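Local coordinates for protein sulfotransferase (Mycobacterium tuberculosis, PDB 2ZQ5) that probably transfers a sulfo group from a nucleotide donor to an acceptor molecule, as other enzymes of the sulfotransferase fold do, at residues Glu38-Gly41 and Val42-Ala46; Leu236-Leu239 and Asp240-Met243; Thr254-Pro257 and Val258-Met262; Ala305-Ser309 and Ala310-Asp314; Tyr370-Thr373 and Val374-Lys378. One frame throughout, in Å; residues are numbered along the deposited sequence.

Interaction 1: Glu38-Gly41 and Val42-Ala46; sequences EALG and VLLDA
Leu44 lies one helical turn after Leu40 and leans its side chain back on it. Its CB sits 3.4 Å from Leu40 O, and CG comes about as close to the same oxygen, which here already takes the amide of Leu44. With CG anti to its own carbonyl carbon (chi1 -77°), the branch leans back toward the preceding turn. The tip then reaches aliphatic carbon: CD1 is 4.1 Å from Leu40 CG. In the other direction Leu40 CD1 comes to 4.1 Å from Leu44 CG, and the two side chains pass at a slant and do not run parallel. On the opposite part of the turn Val42 uses its CG2 branch, beside its backbone N, to settle 3.3 Å from Glu38 O.

Beneath the side chains runs regular alpha-helical bonding. Val42 N to Glu38 O is 2.9 Å, and Leu43, Leu44 and Asp45 repeat the step onto Ala39, Leu40 and Gly41. Glu38 turns its carboxylate off the turn, to Asn35 and the indole NH of Trp199.

The faces of helix 36-50 have different neighbours. Leu40 and Leu44 both pack on Val13 and Leu16 of helix 13-24, Leu43 and Leu44 meet Leu65 of helix 55-81, and Ala39, Val42 and Leu43 lie against Trp199 or Tyr196 of helix 194-201.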
loop_
_atom_site.group_PDB
_atom_site.type_symbol
_atom_site.label_atom_id
_atom_site.label_comp_id
_atom_site.label_asym_id
_atom_site.label_seq_id
_atom_site.Cartn_x
_atom_site.Cartn_y
_atom_site.Cartn_z
ATOM N N GLU A 38 5.701 11.362 -15.695
ATOM C CA GLU A 38 6.161 10.283 -16.567
ATOM C C GLU A 38 5.466 8.991 -16.155
ATOM O O GLU A 38 5.009 8.221 -17.000
ATOM C CB GLU A 38 7.678 10.077 -16.467
ATOM C CG GLU A 38 8.214 9.125 -17.546
ATOM C CD GLU A 38 9.633 8.633 -17.292
ATOM O OE1 GLU A 38 10.386 9.301 -16.559
ATOM O OE2 GLU A 38 10.002 7.572 -17.845
ATOM N N ALA A 39 5.393 8.757 -14.849
ATOM C CA ALA A 39 4.759 7.554 -14.328
ATOM C C ALA A 39 3.309 7.459 -14.793
ATOM O O ALA A 39 2.868 6.407 -15.252
ATOM C CB ALA A 39 4.826 7.547 -12.802
ATOM N N LEU A 40 2.571 8.561 -14.683
ATOM C CA LEU A 40 1.174 8.572 -15.097
ATOM C C LEU A 40 1.038 8.276 -16.591
ATOM O O LEU A 40 0.158 7.522 -17.000
ATOM C CB LEU A 40 0.537 9.927 -14.764
ATOM C CG LEU A 40 -0.949 10.087 -15.102
ATOM C CD1 LEU A 40 -1.767 8.968 -14.462
ATOM C CD2 LEU A 40 -1.422 11.448 -14.614
ATOM N N GLY A 41 1.918 8.863 -17.396
ATOM C CA GLY A 41 1.869 8.633 -18.830
ATOM C C GLY A 41 2.118 7.181 -19.188
ATOM O O GLY A 41 1.423 6.608 -20.028
ATOM N N VAL A 42 3.119 6.582 -18.554
ATOM C CA VAL A 42 3.446 5.183 -18.801
ATOM C C VAL A 42 2.292 4.287 -18.357
ATOM O O VAL A 42 1.930 3.332 -19.046
ATOM C CB VAL A 42 4.731 4.779 -18.049
ATOM C CG1 VAL A 42 4.927 3.271 -18.110
ATOM C CG2 VAL A 42 5.930 5.487 -18.661
ATOM N N LEU A 43 1.704 4.605 -17.211
ATOM C CA LEU A 43 0.594 3.826 -16.688
ATOM C C LEU A 43 -0.629 3.915 -17.608
ATOM O O LEU A 43 -1.283 2.904 -17.875
ATOM C CB LEU A 43 0.245 4.310 -15.275
ATOM C CG LEU A 43 -0.843 3.560 -14.501
ATOM C CD1 LEU A 43 -0.499 2.083 -14.379
ATOM C CD2 LEU A 43 -0.979 4.188 -13.122
ATOM N N LEU A 44 -0.930 5.117 -18.095
ATOM C CA LEU A 44 -2.066 5.310 -18.993
ATOM C C LEU A 44 -1.860 4.562 -20.302
ATOM O O LEU A 44 -2.792 3.953 -20.829
ATOM C CB LEU A 44 -2.285 6.799 -19.283
ATOM C CG LEU A 44 -2.961 7.595 -18.165
ATOM C CD1 LEU A 44 -2.927 9.080 -18.499
ATOM C CD2 LEU A 44 -4.393 7.110 -17.990
ATOM N N ASP A 45 -0.642 4.611 -20.835
ATOM C CA ASP A 45 -0.358 3.906 -22.080
ATOM C C ASP A 45 -0.537 2.406 -21.872
ATOM O O ASP A 45 -0.981 1.692 -22.770
ATOM C CB ASP A 45 1.072 4.186 -22.561
ATOM C CG ASP A 45 1.228 5.567 -23.178
ATOM O OD1 ASP A 45 0.214 6.282 -23.335
ATOM O OD2 ASP A 45 2.375 5.932 -23.512
ATOM N N ALA A 46 -0.196 1.926 -20.680
ATOM C CA ALA A 46 -0.334 0.508 -20.380
ATOM C C ALA A 46 -1.807 0.123 -20.287
ATOM O O ALA A 46 -2.236 -0.862 -20.884
ATOM C CB ALA A 46 0.381 0.177 -19.076
#

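Interaction 2: Leu236-Leu239 and Asp240-Met243; sequences LFAL and DALM
The first turn of helix 239-245, with Ala238 as its N-cap, is where Leu239 and Met243 come together. Ala238 has backbone angles (-122°/36°) outside the helical range, so the chain bends between the short, weakly bonded helix 234-237 and this one. Its carbonyl nevertheless starts the new bonding pattern: Leu242 N reaches Ala238 O at 2.9 Å, and Met243 N follows onto Leu239 O at 2.8 Å.

Leu239 and Met243 lie side by side and point the same way, with Leu239 CD1 3.9 Å from Met243 CG. On another flank the methyls of Ala238 and Ala241 are 4.3 Å apart, facing Trp205 and Tyr209. The alanine cap has no side-chain acceptor for the amides of the first turn, and a water takes the Asp240 N-H, its oxygen 3.0 Å from that nitrogen. The carboxylate of Asp240 instead engages Lys306 and Tyr307 through OD1.

Leu239 also packs on Phe300 of helix 282-304, and Leu242 on Phe95 of strand 94-97, so the turn is wedged between sheet and helix. From strand 227-231 the chain passes through helices 234-237 and 239-245 into parallel strand 250-255, a beta-alpha-beta crossover of the P-loop-like alpha/beta fold of sulfotransferases.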
loop_
_atom_site.group_PDB
_atom_site.type_symbol
_atom_site.label_atom_id
_atom_site.label_comp_id
_atom_site.label_asym_id
_atom_site.label_seq_id
_atom_site.Cartn_x
_atom_site.Cartn_y
_atom_site.Cartn_z
ATOM N N LEU A 236 9.051 -4.283 -0.537
ATOM C CA LEU A 236 9.842 -5.412 -1.026
ATOM C C LEU A 236 10.670 -4.974 -2.232
ATOM O O LEU A 236 11.826 -5.381 -2.393
ATOM C CB LEU A 236 8.931 -6.551 -1.485
ATOM C CG LEU A 236 8.142 -7.321 -0.431
ATOM C CD1 LEU A 236 7.150 -8.250 -1.117
ATOM C CD2 LEU A 236 9.103 -8.116 0.446
ATOM N N PHE A 237 10.057 -4.134 -3.065
ATOM C CA PHE A 237 10.655 -3.642 -4.305
ATOM C C PHE A 237 11.521 -2.398 -4.166
ATOM O O PHE A 237 12.394 -2.145 -5.007
ATOM C CB PHE A 237 9.546 -3.293 -5.311
ATOM C CG PHE A 237 8.627 -4.434 -5.655
ATOM C CD1 PHE A 237 8.805 -5.151 -6.836
ATOM C CD2 PHE A 237 7.564 -4.770 -4.821
ATOM C CE1 PHE A 237 7.934 -6.183 -7.179
ATOM C CE2 PHE A 237 6.690 -5.804 -5.156
ATOM C CZ PHE A 237 6.878 -6.509 -6.341
ATOM N N ALA A 238 11.277 -1.621 -3.118
ATOM C CA ALA A 238 11.974 -0.352 -2.940
ATOM C C ALA A 238 12.764 -0.211 -1.654
ATOM O O ALA A 238 12.837 0.878 -1.086
ATOM C CB ALA A 238 10.959 0.785 -3.041
ATOM N N LEU A 239 13.379 -1.296 -1.205
ATOM C CA LEU A 239 14.134 -1.239 0.032
ATOM C C LEU A 239 15.252 -0.198 0.015
ATOM O O LEU A 239 15.476 0.476 1.020
ATOM C CB LEU A 239 14.704 -2.615 0.372
ATOM C CG LEU A 239 15.458 -2.671 1.701
ATOM C CD1 LEU A 239 14.544 -2.247 2.847
ATOM C CD2 LEU A 239 15.984 -4.083 1.920
ATOM N N ASP A 240 15.958 -0.055 -1.105
ATOM C CA ASP A 240 17.028 0.937 -1.144
ATOM C C ASP A 240 16.475 2.342 -0.938
ATOM O O ASP A 240 17.072 3.146 -0.223
ATOM C CB ASP A 240 17.810 0.878 -2.463
ATOM C CG ASP A 240 18.645 -0.386 -2.596
ATOM O OD1 ASP A 240 19.235 -0.830 -1.588
ATOM O OD2 ASP A 240 18.725 -0.926 -3.718
ATOM N N ALA A 241 15.331 2.638 -1.553
ATOM C CA ALA A 241 14.720 3.954 -1.403
ATOM C C ALA A 241 14.241 4.130 0.031
ATOM O O ALA A 241 14.348 5.214 0.610
ATOM C CB ALA A 241 13.548 4.109 -2.369
ATOM N N LEU A 242 13.708 3.055 0.597
ATOM C CA LEU A 242 13.219 3.079 1.962
ATOM C C LEU A 242 14.365 3.412 2.916
ATOM O O LEU A 242 14.243 4.313 3.748
ATOM C CB LEU A 242 12.600 1.717 2.301
ATOM C CG LEU A 242 11.823 1.548 3.610
ATOM C CD1 LEU A 242 10.973 0.290 3.515
ATOM C CD2 LEU A 242 12.769 1.475 4.801
ATOM N N MET A 243 15.480 2.700 2.788
ATOM C CA MET A 243 16.622 2.946 3.664
ATOM C C MET A 243 17.269 4.309 3.427
ATOM O O MET A 243 17.796 4.914 4.357
ATOM C CB MET A 243 17.667 1.834 3.510
ATOM C CG MET A 243 17.154 0.443 3.871
ATOM S SD MET A 243 16.484 0.327 5.552
ATOM C CE MET A 243 17.961 -0.000 6.485
HETATM O O HOH W 1 15.556 -1.611 -3.632
#

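Interaction 3: Thr254-Pro257 and Val258-Met262; sequences THRP and VETIM
Thr260 reaches back to Pro257 with two groups at once. Its hydroxyl donates to Pro257 O, with OG1 only 2.6 Å from that oxygen and lying in the carbonyl plane. The backbone Thr260 N, 3.0 Å from Pro257 O, comes in above that plane, so one oxygen holds two protons from the same residue. The hydroxyl gets there because OG1 stands between backbone N and carbonyl carbon (chi1 67°). The backbone bond closes a type I turn, with Val258 and Glu259 at its corners.

Arg256 does the opposite of folding back. CG is anti to its N (chi1 -167°), and the chain runs straight on to NE, laying the guanidinium beside Ile261. Ile261 CG2 covers one face of that group, 3.6 Å from Arg256 NH1. A water completes the link: it accepts from Arg256 NE at 2.9 Å and donates to Thr260 OG1. Glu259, bent at chi2, brings its carboxylate back beside Pro257 CB, with OE1 3.7 Å from it.

Arg256 NH1 also donates to Arg101 O, in the loop that follows strand 94-97. In sulfotransferases that use the nucleotide donor PAPS, the chain just after the strand corresponding to 250-255 commonly carries the 3'-phosphate-binding motif, and segment 256-262 is consistent with it. Here the hydroxyl both donates and accepts, which fixes its rotation, while Ile261 CG2 over one face, the water on NE and Arg101 O on NH1 together would favour the extended arginine.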
loop_
_atom_site.group_PDB
_atom_site.type_symbol
_atom_site.label_atom_id
_atom_site.label_comp_id
_atom_site.label_asym_id
_atom_site.label_seq_id
_atom_site.Cartn_x
_atom_site.Cartn_y
_atom_site.Cartn_z
ATOM N N THR A 254 7.205 -10.749 6.467
ATOM C CA THR A 254 6.443 -11.951 6.772
ATOM C C THR A 254 6.761 -13.001 5.716
ATOM O O THR A 254 7.091 -12.670 4.575
ATOM C CB THR A 254 4.931 -11.671 6.780
ATOM O OG1 THR A 254 4.553 -11.048 5.547
ATOM C CG2 THR A 254 4.566 -10.768 7.945
ATOM N N HIS A 255 6.660 -14.268 6.097
ATOM C CA HIS A 255 6.962 -15.364 5.190
ATOM C C HIS A 255 5.933 -16.479 5.255
ATOM O O HIS A 255 5.398 -16.789 6.319
ATOM C CB HIS A 255 8.328 -15.964 5.529
ATOM C CG HIS A 255 9.471 -15.018 5.340
ATOM N ND1 HIS A 255 10.058 -14.799 4.113
ATOM C CD2 HIS A 255 10.130 -14.230 6.222
ATOM C CE1 HIS A 255 11.033 -13.917 4.247
ATOM N NE2 HIS A 255 11.097 -13.556 5.516
ATOM N N ARG A 256 5.672 -17.080 4.101
ATOM C CA ARG A 256 4.747 -18.199 3.989
ATOM C C ARG A 256 5.028 -18.822 2.628
ATOM O O ARG A 256 5.127 -18.110 1.633
ATOM C CB ARG A 256 3.299 -17.717 4.065
ATOM C CG ARG A 256 2.299 -18.843 4.260
ATOM C CD ARG A 256 0.893 -18.307 4.338
ATOM N NE ARG A 256 -0.067 -19.356 4.663
ATOM C CZ ARG A 256 -1.376 -19.157 4.786
ATOM N NH1 ARG A 256 -1.889 -17.948 4.607
ATOM N NH2 ARG A 256 -2.174 -20.170 5.099
ATOM N N PRO A 257 5.188 -20.154 2.568
ATOM C CA PRO A 257 5.464 -20.809 1.286
ATOM C C PRO A 257 4.463 -20.332 0.242
ATOM O O PRO A 257 3.266 -20.571 0.365
ATOM C CB PRO A 257 5.322 -22.288 1.622
ATOM C CG PRO A 257 5.810 -22.340 3.042
ATOM C CD PRO A 257 5.121 -21.143 3.659
ATOM N N VAL A 258 4.967 -19.669 -0.790
ATOM C CA VAL A 258 4.106 -19.100 -1.817
ATOM C C VAL A 258 3.187 -20.079 -2.537
ATOM O O VAL A 258 2.080 -19.709 -2.927
ATOM C CB VAL A 258 4.953 -18.289 -2.832
ATOM C CG1 VAL A 258 4.059 -17.654 -3.893
ATOM C CG2 VAL A 258 5.728 -17.196 -2.087
ATOM N N GLU A 259 3.615 -21.328 -2.702
ATOM C CA GLU A 259 2.757 -22.292 -3.380
ATOM C C GLU A 259 1.465 -22.545 -2.599
ATOM O O GLU A 259 0.490 -23.046 -3.158
ATOM C CB GLU A 259 3.495 -23.622 -3.618
ATOM C CG GLU A 259 3.819 -24.410 -2.355
ATOM C CD GLU A 259 5.175 -24.063 -1.770
ATOM O OE1 GLU A 259 5.649 -22.927 -1.974
ATOM O OE2 GLU A 259 5.766 -24.929 -1.091
ATOM N N THR A 260 1.449 -22.187 -1.315
ATOM C CA THR A 260 0.256 -22.392 -0.497
ATOM C C THR A 260 -0.698 -21.200 -0.506
ATOM O O THR A 260 -1.788 -21.279 0.057
ATOM C CB THR A 260 0.608 -22.711 0.980
ATOM O OG1 THR A 260 1.200 -21.563 1.599
ATOM C CG2 THR A 260 1.572 -23.880 1.056
ATOM N N ILE A 261 -0.295 -20.102 -1.142
ATOM C CA ILE A 261 -1.149 -18.916 -1.196
ATOM C C ILE A 261 -1.353 -18.314 -2.588
ATOM O O ILE A 261 -2.217 -17.454 -2.765
ATOM C CB ILE A 261 -0.619 -17.785 -0.268
ATOM C CG1 ILE A 261 0.835 -17.445 -0.620
ATOM C CG2 ILE A 261 -0.742 -18.203 1.191
ATOM C CD1 ILE A 261 1.360 -16.211 0.094
ATOM N N MET A 262 -0.577 -18.758 -3.574
ATOM C CA MET A 262 -0.693 -18.212 -4.928
ATOM C C MET A 262 -2.118 -18.271 -5.482
ATOM O O MET A 262 -2.603 -17.293 -6.056
ATOM C CB MET A 262 0.274 -18.925 -5.880
ATOM C CG MET A 262 0.269 -18.387 -7.319
ATOM S SD MET A 262 0.512 -16.586 -7.510
ATOM C CE MET A 262 2.240 -16.424 -7.135
HETATM O O HOH W 2 0.763 -22.097 4.242
#

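Interaction 4: Ala305-Ser309 and Ala310-Asp314; sequences AKYDS and AQFYD
The ring of Phe312 takes Asp308 O at its edge and in its plane, with Phe312 CD2 3.4 Å from that oxygen. Tyr307 CB also arrives at the edge, 3.7 Å from Phe312 CE2. The Tyr307 ring is turned away from this contact, and one of its faces is covered by Lys306 CG, 3.3 Å above the plane and over the ring centre. With its CG beside the backbone N (chi1 -59°), Tyr307 carries that ring to helix 239-245, where it packs on Met243.

Two overlapping type I turns form the backbone, a short 3-10 segment that lets the chain pass from helix 282-304 into strand 312-316, an outermost strand of the parallel sheet. Gln311 N binds Asp308 O at 3.0 Å, and Phe312 N binds Ser309 O at the same length, both amides approaching from above the carbonyl planes.

Asp308 closes an Asx turn at the start: its OD1 accepts from Ala310 N at 2.9 Å, met from above the carboxylate plane. Asp308 thus receives one amide on its side chain and another on its carbonyl. Beyond the turns, Phe312 goes inward onto Leu239, Val251 and Phe300.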
loop_
_atom_site.group_PDB
_atom_site.type_symbol
_atom_site.label_atom_id
_atom_site.label_comp_id
_atom_site.label_asym_id
_atom_site.label_seq_id
_atom_site.Cartn_x
_atom_site.Cartn_y
_atom_site.Cartn_z
ATOM N N ALA A 305 20.817 -7.414 1.673
ATOM C CA ALA A 305 22.183 -7.826 1.986
ATOM C C ALA A 305 23.161 -6.701 2.338
ATOM O O ALA A 305 24.054 -6.894 3.164
ATOM C CB ALA A 305 22.743 -8.654 0.829
ATOM N N LYS A 306 22.997 -5.529 1.731
ATOM C CA LYS A 306 23.916 -4.420 1.983
ATOM C C LYS A 306 23.660 -3.644 3.268
ATOM O O LYS A 306 24.438 -2.757 3.619
ATOM C CB LYS A 306 23.889 -3.431 0.816
ATOM C CG LYS A 306 22.715 -2.470 0.862
ATOM C CD LYS A 306 22.811 -1.402 -0.214
ATOM C CE LYS A 306 22.651 -2.004 -1.594
ATOM N NZ LYS A 306 21.340 -2.692 -1.710
ATOM N N TYR A 307 22.581 -3.966 3.971
ATOM C CA TYR A 307 22.250 -3.245 5.194
ATOM C C TYR A 307 22.513 -4.044 6.461
ATOM O O TYR A 307 22.748 -5.248 6.415
ATOM C CB TYR A 307 20.786 -2.795 5.142
ATOM C CG TYR A 307 20.509 -1.896 3.961
ATOM C CD1 TYR A 307 21.017 -0.600 3.919
ATOM C CD2 TYR A 307 19.804 -2.363 2.852
ATOM C CE1 TYR A 307 20.841 0.209 2.803
ATOM C CE2 TYR A 307 19.621 -1.561 1.726
ATOM C CZ TYR A 307 20.146 -0.277 1.707
ATOM O OH TYR A 307 20.016 0.511 0.585
ATOM N N ASP A 308 22.473 -3.351 7.593
ATOM C CA ASP A 308 22.705 -3.959 8.899
ATOM C C ASP A 308 21.553 -4.901 9.235
ATOM O O ASP A 308 20.405 -4.465 9.339
ATOM C CB ASP A 308 22.791 -2.860 9.957
ATOM C CG ASP A 308 23.214 -3.378 11.313
ATOM O OD1 ASP A 308 23.163 -4.605 11.544
ATOM O OD2 ASP A 308 23.588 -2.536 12.154
ATOM N N SER A 309 21.857 -6.183 9.413
ATOM C CA SER A 309 20.831 -7.170 9.730
ATOM C C SER A 309 20.102 -6.880 11.043
ATOM O O SER A 309 19.013 -7.393 11.279
ATOM C CB SER A 309 21.439 -8.576 9.765
ATOM O OG SER A 309 22.526 -8.648 10.670
ATOM N N ALA A 310 20.700 -6.051 11.893
ATOM C CA ALA A 310 20.078 -5.697 13.164
ATOM C C ALA A 310 18.768 -4.942 12.924
ATOM O O ALA A 310 17.910 -4.865 13.804
ATOM C CB ALA A 310 21.030 -4.839 13.990
ATOM N N GLN A 311 18.619 -4.387 11.726
ATOM C CA GLN A 311 17.420 -3.627 11.386
ATOM C C GLN A 311 16.356 -4.442 10.661
ATOM O O GLN A 311 15.381 -3.883 10.165
ATOM C CB GLN A 311 17.795 -2.417 10.532
ATOM C CG GLN A 311 18.596 -1.365 11.289
ATOM C CD GLN A 311 19.030 -0.204 10.415
ATOM O OE1 GLN A 311 18.201 0.557 9.901
ATOM N NE2 GLN A 311 20.335 -0.059 10.235
ATOM N N PHE A 312 16.535 -5.757 10.611
ATOM C CA PHE A 312 15.583 -6.629 9.923
ATOM C C PHE A 312 15.130 -7.791 10.788
ATOM O O PHE A 312 15.887 -8.291 11.623
ATOM C CB PHE A 312 16.210 -7.181 8.639
ATOM C CG PHE A 312 16.472 -6.139 7.599
ATOM C CD1 PHE A 312 15.563 -5.919 6.567
ATOM C CD2 PHE A 312 17.609 -5.343 7.672
ATOM C CE1 PHE A 312 15.786 -4.919 5.624
ATOM C CE2 PHE A 312 17.840 -4.342 6.736
ATOM C CZ PHE A 312 16.926 -4.127 5.709
ATOM N N TYR A 313 13.891 -8.219 10.575
ATOM C CA TYR A 313 13.324 -9.339 11.314
ATOM C C TYR A 313 12.412 -10.122 10.380
ATOM O O TYR A 313 11.624 -9.531 9.639
ATOM C CB TYR A 313 12.510 -8.842 12.514
ATOM C CG TYR A 313 12.081 -9.941 13.465
ATOM C CD1 TYR A 313 12.843 -10.254 14.589
ATOM C CD2 TYR A 313 10.925 -10.683 13.228
ATOM C CE1 TYR A 313 12.464 -11.280 15.453
ATOM C CE2 TYR A 313 10.538 -11.714 14.083
ATOM C CZ TYR A 313 11.311 -12.003 15.192
ATOM O OH TYR A 313 10.924 -13.019 16.038
ATOM N N ASP A 314 12.530 -11.445 10.409
ATOM C CA ASP A 314 11.705 -12.315 9.577
ATOM C C ASP A 314 10.680 -13.029 10.439
ATOM O O ASP A 314 11.030 -13.653 11.444
ATOM C CB ASP A 314 12.570 -13.352 8.863
ATOM C CG ASP A 314 13.528 -12.729 7.877
ATOM O OD1 ASP A 314 13.058 -12.182 6.855
ATOM O OD2 ASP A 314 14.749 -12.778 8.125
#

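Interaction 5: Tyr370-Thr373 and Val374-Lys378; sequences YGLT and VEMVK
Thr373 OG1 accepts the amide of Met376, with 3.0 Å between OG1 and Met376 N, and this bond caps the start of helix 374-380. The hydroxyl oxygen is brought over the first turn because it stands between its own backbone N and carbonyl carbon (chi1 64°). The main-chain oxygen works alongside it: Val377 N donates to Thr373 O over a longer 3.2 Å, the first regular bond of the helix. Two amides of the opening turn are therefore met by one residue. Glu375 bends back at chi2, placing OE1 3.4 Å from Thr373 CB.

The apolar side is carried by Leu372. Its CD2 touches Met376 CE at 3.9 Å, the two side chains crossing at about a right angle, and the bend of Met376 at chi3 (76°) swings that methyl back toward the loop. The other branch, Leu372 CD1, makes a looser contact, 4.4 Å from Val377 CG2. Gly371, before it, has a positive phi, which suits glycine.

Leu372 and Val377 both pack on Met290 of helix 282-304, and Leu372 also on Met262. Leu372, just before the threonine N-cap, and Val377, the fourth residue after it, form the apolar pair of a hydrophobic staple, here a loose one with Met376 as an added neighbour; a staple beside an N-cap is a familiar way for a helix to begin.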
loop_
_atom_site.group_PDB
_atom_site.type_symbol
_atom_site.label_atom_id
_atom_site.label_comp_id
_atom_site.label_asym_id
_atom_site.label_seq_id
_atom_site.Cartn_x
_atom_site.Cartn_y
_atom_site.Cartn_z
ATOM N N TYR A 370 -5.715 -20.696 -12.657
ATOM C CA TYR A 370 -4.864 -19.601 -13.089
ATOM C C TYR A 370 -3.680 -20.069 -13.923
ATOM O O TYR A 370 -2.651 -19.396 -13.994
ATOM C CB TYR A 370 -4.410 -18.819 -11.856
ATOM C CG TYR A 370 -5.596 -18.401 -11.022
ATOM C CD1 TYR A 370 -6.449 -17.387 -11.455
ATOM C CD2 TYR A 370 -5.930 -19.094 -9.859
ATOM C CE1 TYR A 370 -7.612 -17.078 -10.757
ATOM C CE2 TYR A 370 -7.092 -18.792 -9.153
ATOM C CZ TYR A 370 -7.928 -17.787 -9.611
ATOM O OH TYR A 370 -9.098 -17.516 -8.938
ATOM N N GLY A 371 -3.854 -21.226 -14.560
ATOM C CA GLY A 371 -2.828 -21.791 -15.422
ATOM C C GLY A 371 -1.536 -22.191 -14.747
ATOM O O GLY A 371 -0.484 -22.237 -15.387
ATOM N N LEU A 372 -1.614 -22.515 -13.463
ATOM C CA LEU A 372 -0.421 -22.880 -12.720
ATOM C C LEU A 372 -0.483 -24.259 -12.088
ATOM O O LEU A 372 -1.556 -24.826 -11.892
ATOM C CB LEU A 372 -0.179 -21.859 -11.606
ATOM C CG LEU A 372 -0.131 -20.382 -11.999
ATOM C CD1 LEU A 372 -0.068 -19.527 -10.741
ATOM C CD2 LEU A 372 1.072 -20.120 -12.888
ATOM N N THR A 373 0.695 -24.788 -11.777
ATOM C CA THR A 373 0.809 -26.067 -11.095
ATOM C C THR A 373 1.605 -25.753 -9.837
ATOM O O THR A 373 2.318 -24.746 -9.777
ATOM C CB THR A 373 1.599 -27.123 -11.903
ATOM O OG1 THR A 373 2.956 -26.691 -12.061
ATOM C CG2 THR A 373 0.965 -27.343 -13.262
ATOM N N VAL A 374 1.494 -26.608 -8.830
ATOM C CA VAL A 374 2.231 -26.384 -7.600
ATOM C C VAL A 374 3.732 -26.419 -7.895
ATOM O O VAL A 374 4.511 -25.692 -7.274
ATOM C CB VAL A 374 1.862 -27.440 -6.527
ATOM C CG1 VAL A 374 2.278 -28.831 -6.983
ATOM C CG2 VAL A 374 2.515 -27.088 -5.200
ATOM N N GLU A 375 4.129 -27.252 -8.856
ATOM C CA GLU A 375 5.535 -27.362 -9.235
ATOM C C GLU A 375 6.050 -26.036 -9.793
ATOM O O GLU A 375 7.164 -25.614 -9.481
ATOM C CB GLU A 375 5.736 -28.454 -10.292
ATOM C CG GLU A 375 5.538 -29.894 -9.822
ATOM C CD GLU A 375 4.083 -30.263 -9.609
ATOM O OE1 GLU A 375 3.211 -29.684 -10.289
ATOM O OE2 GLU A 375 3.810 -31.151 -8.769
ATOM N N MET A 376 5.239 -25.384 -10.621
ATOM C CA MET A 376 5.629 -24.109 -11.209
ATOM C C MET A 376 5.866 -23.060 -10.134
ATOM O O MET A 376 6.828 -22.300 -10.203
ATOM C CB MET A 376 4.551 -23.601 -12.173
ATOM C CG MET A 376 4.480 -24.357 -13.486
ATOM S SD MET A 376 3.022 -23.913 -14.444
ATOM C CE MET A 376 3.504 -22.300 -15.076
ATOM N N VAL A 377 4.993 -23.022 -9.135
ATOM C CA VAL A 377 5.140 -22.031 -8.078
ATOM C C VAL A 377 6.369 -22.306 -7.211
ATOM O O VAL A 377 7.127 -21.389 -6.895
ATOM C CB VAL A 377 3.879 -21.963 -7.196
ATOM C CG1 VAL A 377 3.994 -20.805 -6.212
ATOM C CG2 VAL A 377 2.649 -21.775 -8.069
ATOM N N LYS A 378 6.581 -23.565 -6.834
ATOM C CA LYS A 378 7.743 -23.897 -6.014
ATOM C C LYS A 378 9.035 -23.579 -6.757
ATOM O O LYS A 378 10.023 -23.158 -6.151
ATOM C CB LYS A 378 7.722 -25.374 -5.611
ATOM C CG LYS A 378 6.666 -25.701 -4.564
ATOM C CD LYS A 378 6.740 -27.158 -4.116
ATOM C CE LYS A 378 6.371 -28.109 -5.243
ATOM N NZ LYS A 378 6.389 -29.534 -4.801
#

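Overall arrangement
Interaction 2 is the buried one, interaction 4 lies at the surface, and interactions 1, 3 and 5 are partly buried. Interactions 2 and 4 touch through a charged cluster on Asp240, tying helix 239-245 to the loop before strand 312-316. Interactions 3 and 4 meet across neighbouring strands, through a probable hydrogen bond of His255 NE2 with Asp314 OD1. Interactions 3 and 5 join by packing, Val377 on Val258 and Glu259, Leu372 on Met262. Interaction 1 stands apart, its nearest atoms about 13 Å from interaction 2. Mid-helix, its side chains pack with carbon atoms against each other and against backbone oxygens, with no side-chain hydrogen bond between its segments; at the turns and caps of interactions 3, 4 and 5, side-chain oxygens bond backbone groups.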